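Local coordinates for signal recognition particle 54 kDa protein (PDB 7EPK) that belongs to the SRP54 family of signal recognition particle proteins, joining a helical bundle, a P-loop nucleotide-binding domain holding GDP and a helical signal peptide binding domain, at residues Y330-L333 / R334-K338; E367-M370 / K371-A375; E378-T381 / Y382-D386. All coordinates share one frame; numbering follows the deposited sequence.

Contact 1. Residues Y330-L333 / R334-K338; sequences YRQL and RAMRK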
ATOM      1  N   TYR A 330     -23.440 -20.557   8.189  1.00 53.46           N
ATOM      2  CA  TYR A 330     -22.748 -19.810   7.116  1.00 58.15           C
ATOM      3  C   TYR A 330     -21.550 -19.044   7.689  1.00 59.59           C
ATOM      4  O   TYR A 330     -20.497 -19.056   7.044  1.00 57.41           O
ATOM      5  CB  TYR A 330     -23.697 -18.843   6.424  1.00 61.06           C
ATOM      6  CG  TYR A 330     -23.056 -18.171   5.246  1.00 61.58           C
ATOM      7  CD1 TYR A 330     -23.069 -18.771   4.003  1.00 66.87           C
ATOM      8  CD2 TYR A 330     -22.399 -16.968   5.376  1.00 62.30           C
ATOM      9  CE1 TYR A 330     -22.496 -18.161   2.900  1.00 68.85           C
ATOM     10  CE2 TYR A 330     -21.812 -16.349   4.287  1.00 66.78           C
ATOM     11  CZ  TYR A 330     -21.862 -16.943   3.040  1.00 65.34           C
ATOM     12  OH  TYR A 330     -21.303 -16.339   1.948  1.00 64.61           O
ATOM     13  N   ARG A 331     -21.721 -18.386   8.843  1.00 61.06           N
ATOM     14  CA  ARG A 331     -20.668 -17.564   9.495  1.00 62.69           C
ATOM     15  C   ARG A 331     -19.613 -18.508  10.069  1.00 62.91           C
ATOM     16  O   ARG A 331     -18.405 -18.165   9.998  1.00 62.45           O
ATOM     17  CB  ARG A 331     -21.244 -16.674  10.603  1.00 71.61           C
ATOM     18  CG  ARG A 331     -21.969 -15.436  10.096  1.00 81.02           C
ATOM     19  CD  ARG A 331     -22.315 -14.465  11.215  1.00 92.16           C
ATOM     20  NE  ARG A 331     -23.358 -13.529  10.798  1.00 96.27           N
ATOM     21  CZ  ARG A 331     -24.663 -13.681  11.019  1.00 91.71           C
ATOM     22  NH1 ARG A 331     -25.520 -12.780  10.566  1.00 90.35           N
ATOM     23  NH2 ARG A 331     -25.110 -14.727  11.693  1.00 94.05           N
ATOM     24  N   GLN A 332     -20.078 -19.635  10.624  1.00 65.27           N
ATOM     25  CA  GLN A 332     -19.242 -20.725  11.184  1.00 62.89           C
ATOM     26  C   GLN A 332     -18.316 -21.264  10.089  1.00 56.68           C
ATOM     27  O   GLN A 332     -17.117 -21.335  10.344  1.00 51.04           O
ATOM     28  CB  GLN A 332     -20.130 -21.828  11.749  1.00 72.94           C
ATOM     29  CG  GLN A 332     -19.354 -22.936  12.451  1.00 82.77           C
ATOM     30  CD  GLN A 332     -20.285 -24.023  12.920  1.00 84.97           C
ATOM     31  OE1 GLN A 332     -21.196 -23.779  13.713  1.00 84.37           O
ATOM     32  NE2 GLN A 332     -20.079 -25.218  12.385  1.00 83.82           N
ATOM     33  N   LEU A 333     -18.851 -21.594   8.912  1.00 53.58           N
ATOM     34  CA  LEU A 333     -18.066 -22.183   7.794  1.00 56.57           C
ATOM     35  C   LEU A 333     -17.048 -21.149   7.316  1.00 59.81           C
ATOM     36  O   LEU A 333     -15.843 -21.490   7.283  1.00 59.04           O
ATOM     37  CB  LEU A 333     -18.996 -22.622   6.657  1.00 59.33           C
ATOM     38  CG  LEU A 333     -20.000 -23.721   7.018  1.00 63.83           C
ATOM     39  CD1 LEU A 333     -21.077 -23.875   5.952  1.00 61.79           C
ATOM     40  CD2 LEU A 333     -19.296 -25.040   7.265  1.00 67.24           C
ATOM     41  N   ARG A 334     -17.502 -19.933   6.981  1.00 62.23           N
ATOM     42  CA  ARG A 334     -16.608 -18.819   6.561  1.00 58.97           C
ATOM     43  C   ARG A 334     -15.417 -18.756   7.518  1.00 56.09           C
ATOM     44  O   ARG A 334     -14.284 -18.776   7.046  1.00 44.55           O
ATOM     45  CB  ARG A 334     -17.318 -17.466   6.557  1.00 65.11           C
ATOM     46  CG  ARG A 334     -16.410 -16.310   6.150  1.00 77.58           C
ATOM     47  CD  ARG A 334     -17.119 -14.967   6.048  1.00 89.18           C
ATOM     48  NE  ARG A 334     -16.372 -13.904   6.714  1.00 98.13           N
ATOM     49  CZ  ARG A 334     -16.163 -13.818   8.033  1.00116.17           C
ATOM     50  NH1 ARG A 334     -16.633 -14.739   8.865  1.00121.78           N
ATOM     51  NH2 ARG A 334     -15.468 -12.802   8.517  1.00119.22           N
ATOM     52  N   ALA A 335     -15.694 -18.722   8.822  1.00 63.68           N
ATOM     53  CA  ALA A 335     -14.692 -18.630   9.910  1.00 73.81           C
ATOM     54  C   ALA A 335     -13.719 -19.816   9.837  1.00 72.71           C
ATOM     55  O   ALA A 335     -12.490 -19.585   9.835  1.00 71.00           O
ATOM     56  CB  ALA A 335     -15.389 -18.552  11.255  1.00 80.20           C
ATOM     57  N   MET A 336     -14.251 -21.036   9.776  1.00 75.48           N
ATOM     58  CA  MET A 336     -13.465 -22.301   9.751  1.00 81.39           C
ATOM     59  C   MET A 336     -12.572 -22.343   8.502  1.00 81.04           C
ATOM     60  O   MET A 336     -11.353 -22.626   8.646  1.00 75.34           O
ATOM     61  CB  MET A 336     -14.402 -23.512   9.744  1.00 84.49           C
ATOM     62  CG  MET A 336     -15.160 -23.688  11.031  1.00 85.28           C
ATOM     63  SD  MET A 336     -16.414 -24.951  10.845  1.00 95.06           S
ATOM     64  CE  MET A 336     -15.382 -26.406  11.001  1.00104.56           C
ATOM     65  N   ARG A 337     -13.150 -22.063   7.329  1.00 70.54           N
ATOM     66  CA  ARG A 337     -12.420 -22.028   6.034  1.00 75.46           C
ATOM     67  C   ARG A 337     -11.133 -21.196   6.175  1.00 76.03           C
ATOM     68  O   ARG A 337     -10.062 -21.809   6.235  1.00 88.92           O
ATOM     69  CB  ARG A 337     -13.344 -21.515   4.930  1.00 77.83           C
ATOM     70  CG  ARG A 337     -14.362 -22.546   4.464  1.00 78.35           C
ATOM     71  CD  ARG A 337     -15.089 -22.098   3.218  1.00 77.66           C
ATOM     72  NE  ARG A 337     -14.148 -21.886   2.134  1.00 74.20           N
ATOM     73  CZ  ARG A 337     -14.475 -21.421   0.939  1.00 84.19           C
ATOM     74  NH1 ARG A 337     -15.734 -21.119   0.653  1.00 81.24           N
ATOM     75  NH2 ARG A 337     -13.528 -21.263   0.032  1.00 93.80           N
ATOM     76  N   LYS A 338     -11.212 -19.863   6.239  1.00 77.85           N
ATOM     77  CA  LYS A 338     -10.012 -19.022   6.508  1.00 83.72           C
ATOM     78  C   LYS A 338      -9.657 -19.181   7.983  1.00 82.22           C
ATOM     79  O   LYS A 338     -10.119 -18.357   8.784  1.00 86.71           O
ATOM     80  CB  LYS A 338     -10.141 -17.542   6.106  1.00 86.10           C
ATOM     81  CG  LYS A 338     -11.425 -16.787   6.442  1.00 81.72           C
ATOM     82  CD  LYS A 338     -11.683 -15.608   5.497  1.00 83.44           C
ATOM     83  CE  LYS A 338     -11.622 -15.975   4.019  1.00 91.83           C
ATOM     84  NZ  LYS A 338     -11.734 -14.798   3.120  1.00 91.57           N
TER
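Tyr330 begins the last turns of helix 326-337 by offering its carbonyl O to Arg334 N, 3.1 Å away, the first of four successive i to i+4 bonds and a compact example of a helix pairing its own backbone while its side chains serve its neighbours. The phenol does the latter: Tyr330 OH hydrogen-bonds to Glu378 of helix 367-379. One residue on, Arg331 O accepts from Ala335 N at 3.0 Å, and Ala335 CB rests against the same oxygen. Arg334 bends at its third torsion (133°), which brings its guanidinium round until Arg331 O stands near its plane at one edge, with Arg334 NH1 to Arg331 O at a loose 4.0 Å; a long, weak ion pair joins that NH1 to Glu311 of helix 293-320.

Gln332 O takes the amide of Met336, N to O 2.9 Å. The two side chains then run alongside each other in the same direction, Gln332 CG lying 3.9 Å from Met336 SD. Gln332 keeps its chain stretched out, CG turned opposite the backbone N (chi1 -175°), and this extended chain places NE2 at Tyr416 OH, where it hydrogen-bonds. Leu333 closes the series: its O receives Arg337 N at 2.8 Å in an almost straight bond, N-H...O 179°. Beyond the bond, Arg337 CB and CG both lean on this oxygen, while NE forms a salt bridge with Glu367.

The four carbonyls of Tyr330 to Leu333 are thus each taken by an amide of 334-337, and the thioether of Met336 gives buried Gln332 an apolar flank. The polar ends of Tyr330 and Arg337 bond to helix 367-379, that of Gln332 to helix 409-423.

Contact 2. Residues E367-M370 / K371-A375; sequences EEKM and KRWMA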
ATOM      1  N   GLU A 367     -12.269 -28.654   3.329  1.00 93.63           N
ATOM      2  CA  GLU A 367     -12.413 -27.298   2.742  1.00 95.34           C
ATOM      3  C   GLU A 367     -13.606 -27.351   1.786  1.00 90.03           C
ATOM      4  O   GLU A 367     -14.549 -26.557   1.957  1.00 90.09           O
ATOM      5  CB  GLU A 367     -11.134 -26.837   2.037  1.00 99.09           C
ATOM      6  CG  GLU A 367     -10.791 -25.375   2.301  1.00 99.13           C
ATOM      7  CD  GLU A 367     -11.619 -24.341   1.554  1.00 92.27           C
ATOM      8  OE1 GLU A 367     -11.950 -24.590   0.397  1.00 85.13           O
ATOM      9  OE2 GLU A 367     -11.908 -23.272   2.126  1.00 96.86           O
ATOM     10  N   GLU A 368     -13.579 -28.301   0.851  1.00 88.16           N
ATOM     11  CA  GLU A 368     -14.577 -28.403  -0.240  1.00 86.11           C
ATOM     12  C   GLU A 368     -15.973 -28.533   0.366  1.00 86.03           C
ATOM     13  O   GLU A 368     -16.877 -27.876  -0.179  1.00 88.26           O
ATOM     14  CB  GLU A 368     -14.269 -29.562  -1.195  1.00 91.90           C
ATOM     15  CG  GLU A 368     -13.504 -29.141  -2.445  1.00 92.93           C
ATOM     16  CD  GLU A 368     -14.017 -27.891  -3.148  1.00 94.81           C
ATOM     17  OE1 GLU A 368     -15.274 -27.697  -3.222  1.00 90.61           O
ATOM     18  OE2 GLU A 368     -13.155 -27.100  -3.609  1.00 77.59           O
ATOM     19  N   LYS A 369     -16.140 -29.326   1.437  1.00 86.89           N
ATOM     20  CA  LYS A 369     -17.478 -29.632   2.029  1.00 87.04           C
ATOM     21  C   LYS A 369     -18.080 -28.347   2.619  1.00 81.81           C
ATOM     22  O   LYS A 369     -19.310 -28.122   2.459  1.00 71.10           O
ATOM     23  CB  LYS A 369     -17.399 -30.743   3.080  1.00 87.99           C
ATOM     24  CG  LYS A 369     -18.746 -31.137   3.679  1.00 89.26           C
ATOM     25  CD  LYS A 369     -18.805 -32.551   4.248  1.00 97.84           C
ATOM     26  CE  LYS A 369     -19.342 -33.593   3.281  1.00100.73           C
ATOM     27  NZ  LYS A 369     -18.262 -34.299   2.549  1.00 99.59           N
ATOM     28  N   MET A 370     -17.237 -27.520   3.243  1.00 72.76           N
ATOM     29  CA  MET A 370     -17.618 -26.168   3.727  1.00 73.38           C
ATOM     30  C   MET A 370     -17.932 -25.266   2.529  1.00 73.71           C
ATOM     31  O   MET A 370     -18.965 -24.577   2.591  1.00 77.27           O
ATOM     32  CB  MET A 370     -16.510 -25.553   4.586  1.00 72.33           C
ATOM     33  CG  MET A 370     -16.260 -26.330   5.878  1.00 71.25           C
ATOM     34  SD  MET A 370     -15.174 -25.478   7.042  1.00 76.12           S
ATOM     35  CE  MET A 370     -14.181 -26.805   7.724  1.00 72.87           C
ATOM     36  N   LYS A 371     -17.112 -25.298   1.471  1.00 69.91           N
ATOM     37  CA  LYS A 371     -17.257 -24.407   0.280  1.00 75.23           C
ATOM     38  C   LYS A 371     -18.560 -24.735  -0.456  1.00 70.43           C
ATOM     39  O   LYS A 371     -19.170 -23.804  -1.023  1.00 71.09           O
ATOM     40  CB  LYS A 371     -16.051 -24.525  -0.664  1.00 82.84           C
ATOM     41  CG  LYS A 371     -15.983 -23.511  -1.806  1.00 86.20           C
ATOM     42  CD  LYS A 371     -16.232 -24.113  -3.186  1.00 98.21           C
ATOM     43  CE  LYS A 371     -15.876 -23.195  -4.343  1.00 97.14           C
ATOM     44  NZ  LYS A 371     -14.408 -23.048  -4.514  1.00 93.96           N
ATOM     45  N   ARG A 372     -18.960 -26.007  -0.463  1.00 71.42           N
ATOM     46  CA  ARG A 372     -20.191 -26.471  -1.160  1.00 77.37           C
ATOM     47  C   ARG A 372     -21.384 -26.026  -0.314  1.00 73.50           C
ATOM     48  O   ARG A 372     -22.361 -25.491  -0.874  1.00 72.20           O
ATOM     49  CB  ARG A 372     -20.214 -27.999  -1.347  1.00 90.65           C
ATOM     50  CG  ARG A 372     -19.330 -28.560  -2.461  1.00 92.80           C
ATOM     51  CD  ARG A 372     -19.689 -30.008  -2.801  1.00 89.29           C
ATOM     52  NE  ARG A 372     -19.719 -30.915  -1.648  1.00 81.59           N
ATOM     53  CZ  ARG A 372     -18.669 -31.574  -1.156  1.00 75.02           C
ATOM     54  NH1 ARG A 372     -17.473 -31.446  -1.707  1.00 72.13           N
ATOM     55  NH2 ARG A 372     -18.816 -32.348  -0.095  1.00 72.82           N
ATOM     56  N   TRP A 373     -21.290 -26.245   0.999  1.00 68.97           N
ATOM     57  CA  TRP A 373     -22.340 -25.879   1.978  1.00 63.59           C
ATOM     58  C   TRP A 373     -22.600 -24.376   1.915  1.00 66.01           C
ATOM     59  O   TRP A 373     -23.779 -23.997   1.993  1.00 71.96           O
ATOM     60  CB  TRP A 373     -21.934 -26.346   3.372  1.00 63.69           C
ATOM     61  CG  TRP A 373     -22.166 -27.809   3.551  1.00 67.05           C
ATOM     62  CD1 TRP A 373     -22.470 -28.710   2.574  1.00 72.05           C
ATOM     63  CD2 TRP A 373     -22.103 -28.549   4.781  1.00 73.73           C
ATOM     64  NE1 TRP A 373     -22.608 -29.959   3.109  1.00 77.42           N
ATOM     65  CE2 TRP A 373     -22.384 -29.895   4.463  1.00 77.71           C
ATOM     66  CE3 TRP A 373     -21.832 -28.219   6.118  1.00 77.67           C
ATOM     67  CZ2 TRP A 373     -22.418 -30.897   5.439  1.00 79.01           C
ATOM     68  CZ3 TRP A 373     -21.867 -29.209   7.082  1.00 78.46           C
ATOM     69  CH2 TRP A 373     -22.155 -30.532   6.744  1.00 75.21           C
ATOM     70  N   MET A 374     -21.551 -23.563   1.742  1.00 64.40           N
ATOM     71  CA  MET A 374     -21.686 -22.089   1.659  1.00 61.77           C
ATOM     72  C   MET A 374     -22.431 -21.730   0.365  1.00 60.11           C
ATOM     73  O   MET A 374     -23.390 -20.940   0.440  1.00 65.49           O
ATOM     74  CB  MET A 374     -20.335 -21.374   1.799  1.00 62.41           C
ATOM     75  CG  MET A 374     -19.925 -21.183   3.286  1.00 65.23           C
ATOM     76  SD  MET A 374     -18.262 -20.467   3.616  1.00 63.92           S
ATOM     77  CE  MET A 374     -18.347 -19.033   2.543  1.00 70.98           C
ATOM     78  N   ALA A 375     -22.095 -22.357  -0.762  1.00 71.90           N
ATOM     79  CA  ALA A 375     -22.757 -22.140  -2.078  1.00 69.77           C
ATOM     80  C   ALA A 375     -24.246 -22.460  -1.958  1.00 65.57           C
ATOM     81  O   ALA A 375     -25.067 -21.676  -2.472  1.00 55.84           O
ATOM     82  CB  ALA A 375     -22.110 -23.004  -3.134  1.00 72.46           C
TER
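Glu367 O and Lys371 N, 2.9 Å apart, form the first of four consecutive i to i+4 hydrogen bonds that carry the helix from one segment into the next; Arg372 N to Glu368 O, Trp373 N to Lys369 O and Met374 N to Met370 O follow. Lys369 is the side chain most involved. With CG opposite its backbone N (chi1 -178°), it runs beside Trp373, and its CG makes a CH-pi contact over the five-membered ring, 4.2 Å from the centroid and 23° off the normal. The Lys369 carbonyl O lies over a face of the same indole, 3.1 Å from Trp373 CG.

Farther out, the lysine chain bends twice and reaches Arg372, whose guanidinium has Lys369 CA over one face. Lys369 NZ comes in at the guanidinium edge, in its plane, 3.3 Å from Arg372 NH2: two donors of like charge. Arg372 NE has a long, weak ion pair with Asp409. Glu368 lies alongside Lys371, with Glu368 OE1 3.7 Å from Lys371 CD, yet Glu368 OE2 and Lys371 NZ stay 4.3 Å apart, beyond a salt bridge.

Within the domain, Met370 packs on Leu333 and Met336 of helix 326-337, whereas Lys369 and Trp373 both touch Glu412 of helix 409-423, where Trp373 also meets the ring of Tyr416.

Contact 3. Residues E378-T381 / Y382-D386; sequences ESMT and YEELD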
ATOM      1  N   GLU A 378     -26.138 -19.853   0.039  1.00 61.17           N
ATOM      2  CA  GLU A 378     -26.237 -18.629  -0.798  1.00 61.79           C
ATOM      3  C   GLU A 378     -27.401 -18.756  -1.792  1.00 61.19           C
ATOM      4  O   GLU A 378     -27.899 -17.707  -2.223  1.00 63.29           O
ATOM      5  CB  GLU A 378     -24.893 -18.351  -1.469  1.00 63.16           C
ATOM      6  CG  GLU A 378     -23.805 -17.911  -0.506  1.00 67.28           C
ATOM      7  CD  GLU A 378     -22.424 -17.857  -1.124  1.00 67.39           C
ATOM      8  OE1 GLU A 378     -21.429 -17.786  -0.371  1.00 70.38           O
ATOM      9  OE2 GLU A 378     -22.349 -17.888  -2.356  1.00 71.81           O
ATOM     10  N   SER A 379     -27.831 -19.976  -2.141  1.00 74.52           N
ATOM     11  CA  SER A 379     -28.887 -20.250  -3.167  1.00 77.72           C
ATOM     12  C   SER A 379     -30.270 -20.419  -2.506  1.00 66.55           C
ATOM     13  O   SER A 379     -31.279 -20.276  -3.214  1.00 75.33           O
ATOM     14  CB  SER A 379     -28.530 -21.446  -4.051  1.00 79.41           C
ATOM     15  OG  SER A 379     -27.346 -21.203  -4.808  1.00 79.53           O
ATOM     16  N   MET A 380     -30.330 -20.673  -1.198  1.00 53.28           N
ATOM     17  CA  MET A 380     -31.596 -20.694  -0.425  1.00 49.98           C
ATOM     18  C   MET A 380     -32.236 -19.297  -0.441  1.00 50.96           C
ATOM     19  O   MET A 380     -31.497 -18.331  -0.301  1.00 45.57           O
ATOM     20  CB  MET A 380     -31.313 -21.069   1.027  1.00 51.29           C
ATOM     21  CG  MET A 380     -30.631 -22.396   1.199  1.00 54.89           C
ATOM     22  SD  MET A 380     -30.626 -22.824   2.939  1.00 59.32           S
ATOM     23  CE  MET A 380     -30.094 -24.532   2.924  1.00 65.82           C
ATOM     24  N   THR A 381     -33.568 -19.200  -0.534  1.00 54.31           N
ATOM     25  CA  THR A 381     -34.334 -17.924  -0.407  1.00 49.04           C
ATOM     26  C   THR A 381     -34.153 -17.370   1.010  1.00 48.38           C
ATOM     27  O   THR A 381     -33.799 -18.125   1.937  1.00 44.99           O
ATOM     28  CB  THR A 381     -35.841 -18.068  -0.702  1.00 45.03           C
ATOM     29  OG1 THR A 381     -36.537 -18.626   0.408  1.00 46.66           O
ATOM     30  CG2 THR A 381     -36.166 -18.951  -1.883  1.00 44.31           C
ATOM     31  N   TYR A 382     -34.439 -16.091   1.196  1.00 53.09           N
ATOM     32  CA  TYR A 382     -34.409 -15.454   2.536  1.00 56.59           C
ATOM     33  C   TYR A 382     -35.386 -16.176   3.467  1.00 49.92           C
ATOM     34  O   TYR A 382     -35.091 -16.262   4.660  1.00 50.42           O
ATOM     35  CB  TYR A 382     -34.706 -13.957   2.425  1.00 57.12           C
ATOM     36  CG  TYR A 382     -33.619 -13.197   1.715  1.00 58.37           C
ATOM     37  CD1 TYR A 382     -32.375 -13.020   2.300  1.00 63.13           C
ATOM     38  CD2 TYR A 382     -33.808 -12.722   0.435  1.00 57.64           C
ATOM     39  CE1 TYR A 382     -31.362 -12.336   1.641  1.00 71.31           C
ATOM     40  CE2 TYR A 382     -32.807 -12.049  -0.238  1.00 64.06           C
ATOM     41  CZ  TYR A 382     -31.581 -11.840   0.365  1.00 67.96           C
ATOM     42  OH  TYR A 382     -30.600 -11.168  -0.313  1.00 67.31           O
ATOM     43  N   GLU A 383     -36.517 -16.632   2.933  1.00 49.25           N
ATOM     44  CA  GLU A 383     -37.550 -17.386   3.690  1.00 55.51           C
ATOM     45  C   GLU A 383     -36.980 -18.749   4.083  1.00 54.03           C
ATOM     46  O   GLU A 383     -37.069 -19.130   5.259  1.00 56.82           O
ATOM     47  CB  GLU A 383     -38.808 -17.576   2.851  1.00 60.73           C
ATOM     48  CG  GLU A 383     -39.927 -18.291   3.578  1.00 62.05           C
ATOM     49  CD  GLU A 383     -41.100 -18.604   2.671  1.00 69.80           C
ATOM     50  OE1 GLU A 383     -40.950 -19.556   1.907  1.00 81.90           O
ATOM     51  OE2 GLU A 383     -42.141 -17.883   2.702  1.00 63.16           O
ATOM     52  N   GLU A 384     -36.369 -19.445   3.134  1.00 54.81           N
ATOM     53  CA  GLU A 384     -35.602 -20.684   3.416  1.00 55.35           C
ATOM     54  C   GLU A 384     -34.523 -20.419   4.466  1.00 52.39           C
ATOM     55  O   GLU A 384     -34.482 -21.181   5.414  1.00 49.85           O
ATOM     56  CB  GLU A 384     -35.009 -21.244   2.134  1.00 59.67           C
ATOM     57  CG  GLU A 384     -36.095 -21.667   1.178  1.00 61.84           C
ATOM     58  CD  GLU A 384     -35.573 -22.434   0.002  1.00 61.73           C
ATOM     59  OE1 GLU A 384     -36.408 -22.810  -0.822  1.00 65.62           O
ATOM     60  OE2 GLU A 384     -34.335 -22.627  -0.075  1.00 63.28           O
ATOM     61  N   LEU A 385     -33.722 -19.357   4.340  1.00 57.95           N
ATOM     62  CA  LEU A 385     -32.645 -19.073   5.337  1.00 60.83           C
ATOM     63  C   LEU A 385     -33.269 -19.086   6.736  1.00 51.83           C
ATOM     64  O   LEU A 385     -32.653 -19.600   7.663  1.00 44.87           O
ATOM     65  CB  LEU A 385     -31.975 -17.721   5.051  1.00 66.01           C
ATOM     66  CG  LEU A 385     -30.678 -17.700   4.218  1.00 66.26           C
ATOM     67  CD1 LEU A 385     -30.035 -19.070   4.017  1.00 59.25           C
ATOM     68  CD2 LEU A 385     -30.908 -17.024   2.875  1.00 66.44           C
ATOM     69  N   ASP A 386     -34.488 -18.573   6.848  1.00 55.77           N
ATOM     70  CA  ASP A 386     -35.171 -18.335   8.144  1.00 58.23           C
ATOM     71  C   ASP A 386     -35.744 -19.645   8.659  1.00 56.28           C
ATOM     72  O   ASP A 386     -35.623 -19.903   9.851  1.00 54.65           O
ATOM     73  CB  ASP A 386     -36.305 -17.319   8.012  1.00 58.26           C
ATOM     74  CG  ASP A 386     -36.871 -16.940   9.362  1.00 62.84           C
ATOM     75  OD1 ASP A 386     -36.088 -16.910  10.333  1.00 68.27           O
ATOM     76  OD2 ASP A 386     -38.081 -16.686   9.429  1.00 69.09           O
TER
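Thr381 O accepts the amide of Leu385 at 2.7 Å between O and N, the first i to i+4 bond of the short helix 382-386, and the same threonine is the N-cap of that helix. Its hydroxyl supplies the cap: Thr381 OG1 accepts from Glu384 N at 2.9 Å, with an N-H...O angle of 177°. The torsion explains the reach, since chi1 of 79° sets OG1 between the backbone N and the carbonyl carbon, where Glu384 N can reach it. Here is a plain case of how one amide of a helix's first turn, Glu384 N, is satisfied by a side chain hydroxyl standing just ahead of the helix.

Glu384, three residues past the cap, returns to it. Its chain crosses that of Thr381 at about a right angle, and its CG lies 3.2 Å from Thr381 OG1. The carboxylate then spreads over the residues before the helix: Glu384 OE2 comes 3.4 Å from Met380 CA, while Thr381 CG2 flanks Glu384 OE1. That second oxygen is well occupied, for OE1 forms salt bridges with both Arg395 and Arg398 of helix 393-402, which probably stabilise the negative charge of this buried acid. One residue thus lends its amide to the cap and its carboxylate to the next helix.

Met380 fills the hydrophobic side of the junction between helix 367-379 and the new one. Its chain, extended beyond CG, touches Ile399 and Ile391, and Met326 of helix 326-337 also touches both Met380 and Leu385. Across the turn, Met380 CB and SD both meet the same methyl of Leu385, with Met380 CB 3.8 Å from Leu385 CD1.

In the fold
Along the chain the three contacts come in series, none nested in or crossing another, and each joins neighbouring residues rather than closing a long loop. Contact 1 lies at the C-terminal end of helix 326-337. After an intervening stretch that includes helix 350-356, contact 2 lies in the early part of helix 367-379 and brings it against the first: centres about 9 Å apart, bridged by Arg337 with Glu367 and by Met336 with Met370. Contact 3 turns the chain from the end of that helix into 382-386, and Glu378 reaches back to Tyr330. Contacts 2 and 3 thus bring the two ends of helix 367-379 against contact 1 on helix 326-337, within the signal peptide binding domain.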